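Long-range contacts in hypothetical protein PA3499 (Pseudomonas aeruginosa, PDB 2IG8), which is of unknown function but belongs to the YjgF-like family of small alpha/beta proteins and assembles as a trimer: residues 40-45 against 120-125; 56-61 against 98-103. All blocks are in the same frame, centred on the assembly; numbering follows the deposited sequence.

Contact 1 of 2, residues 40-45 against 120-125; sequences ATRQAA and VFPELL
The short helix 40-46, which follows strand 29-36, meets the loop between strands 110-115 and 126-133 through a salt bridge from R42 to E123. R42 grips the carboxylate side-on with two nitrogens. NE reaches OE2 of E123 at 2.9 Å in a nearly straight bond (162°); OE2 lies close to the guanidinium plane, whereas NE comes to it from the syn side, tilted well out of the carboxylate plane. NH2 of R42 meets the syn lone pair of OE1 of E123 at 3.1 Å and adds a weak bond to OE2. The two flat groups are twisted, their planes 44° apart, rather than coplanar. E123 bends at chi2 (90°), which turns its carboxylate back alongside the arginine chain, while R42 bends at chi3 to bring its NE edge round. In this YjgF-like fold the loop carries a type I beta turn from F121 to L124, closed by L124 N to F121 O at 3.1 Å, and E123 stands at its third position, pointing at the helix. Nearer the backbones two pairs are apolar: CB of E123 lies 4.0 Å from CB of T41, and its CG is equally far from CB of A45. A methyl meets a hydroxyl where CD2 of L124 comes within 3.6 Å of OG1 of T41, which also makes a weak hydrogen bond to A37 O. NH2 of R42 also approaches CD1 of F121 obliquely, at 3.7 Å; that ring stacks on H38 and takes a cation-pi contact from K91 of the second subunit.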
loop_
_atom_site.group_PDB
_atom_site.type_symbol
_atom_site.label_atom_id
_atom_site.label_comp_id
_atom_site.label_asym_id
_atom_site.label_seq_id
_atom_site.Cartn_x
_atom_site.Cartn_y
_atom_site.Cartn_z
ATOM N N ALA B 40 4.056 5.915 -23.328
ATOM C CA ALA B 40 5.057 6.911 -23.697
ATOM C C ALA B 40 6.471 6.304 -23.658
ATOM O O ALA B 40 7.298 6.602 -24.528
ATOM C CB ALA B 40 4.957 8.126 -22.777
ATOM N N THR B 41 6.718 5.455 -22.653
ATOM C CA THR B 41 8.003 4.767 -22.472
ATOM C C THR B 41 8.317 3.841 -23.640
ATOM O O THR B 41 9.474 3.718 -24.026
ATOM C CB THR B 41 8.071 3.950 -21.180
ATOM O OG1 THR B 41 6.869 3.169 -20.987
ATOM C CG2 THR B 41 8.294 4.863 -19.962
ATOM N N ARG B 42 7.299 3.174 -24.186
ATOM C CA ARG B 42 7.531 2.290 -25.341
ATOM C C ARG B 42 7.882 3.079 -26.587
ATOM O O ARG B 42 8.841 2.748 -27.322
ATOM C CB ARG B 42 6.324 1.365 -25.591
ATOM C CG ARG B 42 6.534 0.457 -26.789
ATOM C CD ARG B 42 5.776 -0.850 -26.677
ATOM N NE ARG B 42 6.232 -1.595 -25.512
ATOM C CZ ARG B 42 5.582 -2.609 -24.934
ATOM N NH1 ARG B 42 4.420 -3.050 -25.428
ATOM N NH2 ARG B 42 6.105 -3.193 -23.856
ATOM N N GLN B 43 7.119 4.137 -26.846
ATOM C CA GLN B 43 7.429 5.052 -27.951
ATOM C C GLN B 43 8.873 5.622 -27.828
ATOM O O GLN B 43 9.662 5.590 -28.795
ATOM C CB GLN B 43 6.374 6.177 -27.986
ATOM C CG GLN B 43 6.736 7.433 -28.838
ATOM C CD GLN B 43 5.783 8.649 -28.574
ATOM O OE1 GLN B 43 5.484 9.026 -27.413
ATOM N NE2 GLN B 43 5.363 9.274 -29.640
ATOM N N ALA B 44 9.224 6.089 -26.627
ATOM C CA ALA B 44 10.517 6.697 -26.360
ATOM C C ALA B 44 11.673 5.697 -26.591
ATOM O O ALA B 44 12.633 6.000 -27.284
ATOM C CB ALA B 44 10.565 7.252 -24.910
ATOM N N ALA B 45 11.534 4.489 -26.064
ATOM C CA ALA B 45 12.588 3.470 -26.193
ATOM C C ALA B 45 12.799 3.040 -27.649
ATOM O O ALA B 45 13.934 2.955 -28.128
ATOM C CB ALA B 45 12.252 2.229 -25.281
ATOM N N VAL B 120 5.021 -4.050 -14.855
ATOM C CA VAL B 120 4.256 -4.693 -15.914
ATOM C C VAL B 120 4.752 -4.559 -17.351
ATOM O O VAL B 120 4.358 -5.363 -18.167
ATOM C CB VAL B 120 2.742 -4.354 -15.861
ATOM C CG1 VAL B 120 2.102 -4.939 -14.570
ATOM C CG2 VAL B 120 2.507 -2.877 -15.999
ATOM N N PHE B 121 5.573 -3.560 -17.666
ATOM C CA PHE B 121 6.243 -3.475 -18.967
ATOM C C PHE B 121 7.735 -3.300 -18.762
ATOM O O PHE B 121 8.181 -2.648 -17.778
ATOM C CB PHE B 121 5.648 -2.354 -19.822
ATOM C CG PHE B 121 4.194 -2.537 -20.094
ATOM C CD1 PHE B 121 3.772 -3.472 -21.005
ATOM C CD2 PHE B 121 3.247 -1.798 -19.407
ATOM C CE1 PHE B 121 2.427 -3.653 -21.260
ATOM C CE2 PHE B 121 1.900 -1.985 -19.642
ATOM C CZ PHE B 121 1.495 -2.903 -20.564
ATOM N N PRO B 122 8.530 -3.896 -19.662
ATOM C CA PRO B 122 9.963 -3.942 -19.459
ATOM C C PRO B 122 10.648 -2.575 -19.528
ATOM O O PRO B 122 11.705 -2.408 -18.934
ATOM C CB PRO B 122 10.446 -4.894 -20.560
ATOM C CG PRO B 122 9.402 -4.825 -21.600
ATOM C CD PRO B 122 8.127 -4.596 -20.888
ATOM N N GLU B 123 10.024 -1.595 -20.181
ATOM C CA GLU B 123 10.621 -0.248 -20.291
ATOM C C GLU B 123 10.456 0.588 -19.015
ATOM O O GLU B 123 11.100 1.645 -18.872
ATOM C CB GLU B 123 10.012 0.521 -21.464
ATOM C CG GLU B 123 10.179 -0.158 -22.811
ATOM C CD GLU B 123 9.043 -1.104 -23.189
ATOM O OE1 GLU B 123 8.256 -1.547 -22.322
ATOM O OE2 GLU B 123 8.945 -1.394 -24.395
ATOM N N LEU B 124 9.590 0.136 -18.101
ATOM C CA LEU B 124 9.247 0.897 -16.901
ATOM C C LEU B 124 10.356 0.887 -15.839
ATOM O O LEU B 124 10.986 -0.155 -15.563
ATOM C CB LEU B 124 7.948 0.374 -16.280
ATOM C CG LEU B 124 6.679 0.428 -17.147
ATOM C CD1 LEU B 124 5.460 -0.079 -16.324
ATOM C CD2 LEU B 124 6.443 1.828 -17.723
ATOM N N LEU B 125 10.582 2.058 -15.252
ATOM C CA LEU B 125 11.473 2.246 -14.110
ATOM C C LEU B 125 10.708 2.591 -12.822
ATOM O O LEU B 125 11.284 2.525 -11.748
ATOM C CB LEU B 125 12.458 3.396 -14.386
ATOM C CG LEU B 125 13.489 3.162 -15.479
ATOM C CD1 LEU B 125 14.258 4.491 -15.808
ATOM C CD2 LEU B 125 14.399 2.019 -15.058
#

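Contact 2 of 2, residues 56-61 against 98-103; sequences QALVVL and RQEFFA
L61 on helix 53-70 lays its side chain against the ring of F101, near the end of helix 91-101; these two helices pack side by side on one face of the sheet of this YjgF-like fold. Followed outward, L61 begins with CB, which sits over the centre of the F101 ring in a CH-pi contact, 3.6 Å from the centroid and only 8° off the ring normal. Its CG stands anti to its own carbonyl carbon (chi1 -66°), carrying the chain past the ring toward the root of F101. There CD1 of L61 lies 3.8 Å from CB of F101 and also borders CG of the ring. The same methyl also comes to 4.3 Å from CG of R98, one helical turn before F101. The backbone of L61 joins in as well, its O lying 3.4 Å from CZ of F101. F101 has CG anti to its backbone N (chi1 -174°), which swings the ring across to the neighbouring helix. Its CD2 in turn lies over the face of the F102 ring, which packs on L78 and L81 of strand 78-85. Toward the outer side of the helix pair, CD2 of L58 borders CB of F101 at 4.5 Å, and CD1 of L58 comes within 3.6 Å of OE1 of E100. That oxygen is hydrogen-bonded to H54, an earlier residue of helix 53-70, so the carboxylate has a polar partner although it touches a leucine methyl. With no hydrogen bond or salt bridge between the two segments, their union rests on van der Waals contact and the burial of apolar surface, through the fit of the CB methylene of L61 over the phenyl face and of leucine methyls against its root.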
loop_
_atom_site.group_PDB
_atom_site.type_symbol
_atom_site.label_atom_id
_atom_site.label_comp_id
_atom_site.label_asym_id
_atom_site.label_seq_id
_atom_site.Cartn_x
_atom_site.Cartn_y
_atom_site.Cartn_z
ATOM N N GLN B 56 10.211 9.591 -16.401
ATOM C CA GLN B 56 9.118 8.672 -16.177
ATOM C C GLN B 56 8.271 9.119 -14.979
ATOM O O GLN B 56 7.044 9.083 -15.047
ATOM C CB GLN B 56 9.594 7.237 -15.992
ATOM C CG GLN B 56 10.162 6.570 -17.274
ATOM C CD GLN B 56 10.281 5.072 -17.198
ATOM O OE1 GLN B 56 9.510 4.410 -16.503
ATOM N NE2 GLN B 56 11.239 4.504 -17.978
ATOM N N ALA B 57 8.917 9.514 -13.889
ATOM C CA ALA B 57 8.160 9.893 -12.686
ATOM C C ALA B 57 7.274 11.108 -12.981
ATOM O O ALA B 57 6.133 11.161 -12.557
ATOM C CB ALA B 57 9.084 10.148 -11.508
ATOM N N LEU B 58 7.772 12.036 -13.772
ATOM C CA LEU B 58 6.968 13.193 -14.180
ATOM C C LEU B 58 5.766 12.840 -15.066
ATOM O O LEU B 58 4.689 13.441 -14.933
ATOM C CB LEU B 58 7.834 14.241 -14.872
ATOM C CG LEU B 58 8.778 15.108 -14.022
ATOM C CD1 LEU B 58 9.652 15.979 -14.914
ATOM C CD2 LEU B 58 8.002 15.929 -13.011
ATOM N N VAL B 59 5.951 11.921 -16.016
ATOM C CA VAL B 59 4.837 11.420 -16.804
ATOM C C VAL B 59 3.795 10.770 -15.900
ATOM O O VAL B 59 2.599 11.027 -16.064
ATOM C CB VAL B 59 5.297 10.417 -17.909
ATOM C CG1 VAL B 59 4.097 9.648 -18.506
ATOM C CG2 VAL B 59 6.135 11.157 -18.987
ATOM N N VAL B 60 4.253 9.954 -14.945
ATOM C CA VAL B 60 3.379 9.282 -13.995
ATOM C C VAL B 60 2.597 10.296 -13.173
ATOM O O VAL B 60 1.373 10.208 -13.107
ATOM C CB VAL B 60 4.162 8.319 -13.050
ATOM C CG1 VAL B 60 3.278 7.843 -11.855
ATOM C CG2 VAL B 60 4.650 7.102 -13.844
ATOM N N LEU B 61 3.300 11.272 -12.578
ATOM C CA LEU B 61 2.630 12.326 -11.816
ATOM C C LEU B 61 1.640 13.140 -12.680
ATOM O O LEU B 61 0.558 13.472 -12.218
ATOM C CB LEU B 61 3.658 13.230 -11.082
ATOM C CG LEU B 61 4.461 12.525 -9.966
ATOM C CD1 LEU B 61 5.684 13.364 -9.517
ATOM C CD2 LEU B 61 3.536 12.155 -8.755
ATOM N N ARG B 98 9.342 15.035 -7.928
ATOM C CA ARG B 98 8.451 15.573 -6.934
ATOM C C ARG B 98 8.700 17.052 -6.645
ATOM O O ARG B 98 7.730 17.835 -6.528
ATOM C CB ARG B 98 8.515 14.749 -5.661
ATOM C CG ARG B 98 7.788 13.433 -5.806
ATOM C CD ARG B 98 7.596 12.757 -4.466
ATOM N NE ARG B 98 8.845 12.235 -3.932
ATOM C CZ ARG B 98 8.947 11.180 -3.123
ATOM N NH1 ARG B 98 10.146 10.787 -2.720
ATOM N NH2 ARG B 98 7.875 10.522 -2.709
ATOM N N GLN B 99 9.956 17.461 -6.547
ATOM C CA GLN B 99 10.241 18.881 -6.292
ATOM C C GLN B 99 9.651 19.730 -7.417
ATOM O O GLN B 99 9.078 20.793 -7.178
ATOM C CB GLN B 99 11.736 19.146 -6.161
ATOM C CG GLN B 99 12.326 18.559 -4.865
ATOM C CD GLN B 99 12.000 19.355 -3.616
ATOM O OE1 GLN B 99 11.467 20.457 -3.670
ATOM N NE2 GLN B 99 12.318 18.776 -2.466
ATOM N N GLU B 100 9.757 19.252 -8.653
ATOM C CA GLU B 100 9.253 20.025 -9.782
ATOM C C GLU B 100 7.735 20.017 -9.858
ATOM O O GLU B 100 7.122 21.056 -10.051
ATOM C CB GLU B 100 9.907 19.542 -11.091
ATOM C CG GLU B 100 11.383 19.807 -11.083
ATOM C CD GLU B 100 12.161 19.176 -12.251
ATOM O OE1 GLU B 100 11.592 18.359 -13.016
ATOM O OE2 GLU B 100 13.366 19.499 -12.348
ATOM N N PHE B 101 7.129 18.846 -9.668
ATOM C CA PHE B 101 5.679 18.667 -9.732
ATOM C C PHE B 101 4.963 19.446 -8.635
ATOM O O PHE B 101 3.900 20.026 -8.861
ATOM C CB PHE B 101 5.356 17.179 -9.620
ATOM C CG PHE B 101 3.893 16.830 -9.814
ATOM C CD1 PHE B 101 3.315 16.876 -11.065
ATOM C CD2 PHE B 101 3.128 16.413 -8.759
ATOM C CE1 PHE B 101 1.980 16.537 -11.244
ATOM C CE2 PHE B 101 1.791 16.036 -8.932
ATOM C CZ PHE B 101 1.230 16.109 -10.193
ATOM N N PHE B 102 5.566 19.468 -7.454
ATOM C CA PHE B 102 5.033 20.204 -6.332
ATOM C C PHE B 102 5.712 21.565 -6.144
ATOM O O PHE B 102 5.794 22.068 -5.020
ATOM C CB PHE B 102 5.181 19.344 -5.065
ATOM C CG PHE B 102 4.319 18.107 -5.069
ATOM C CD1 PHE B 102 2.946 18.223 -4.954
ATOM C CD2 PHE B 102 4.877 16.839 -5.172
ATOM C CE1 PHE B 102 2.115 17.097 -4.950
ATOM C CE2 PHE B 102 4.037 15.672 -5.184
ATOM C CZ PHE B 102 2.673 15.822 -5.067
ATOM N N ALA B 103 6.167 22.183 -7.232
ATOM C CA ALA B 103 6.824 23.508 -7.143
ATOM C C ALA B 103 5.942 24.579 -6.484
ATOM O O ALA B 103 6.466 25.556 -5.953
ATOM C CB ALA B 103 7.289 23.975 -8.508
#

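Both contacts are partly buried, but contact 1 lies farther from the centre of the chain, about 15 Å against 9 Å for contact 2. They share no helix or strand, and their chemistry differs: contact 1 joins helix 40-46 to a loop mainly by paired charges, whereas contact 2 joins helices 53-70 and 91-101 by apolar and CH-pi packing. Their centres are about 17 Å apart, yet Q56, which takes no part in the packing against 98-103, ties helix 53-70 to the 120-125 loop: its OE1 probably accepts a hydrogen bond from L125 N (2.9 Å), and its NE2 probably donates one to E123 O (3.0 Å). The second subunit approaches contact 1, the third contact 2.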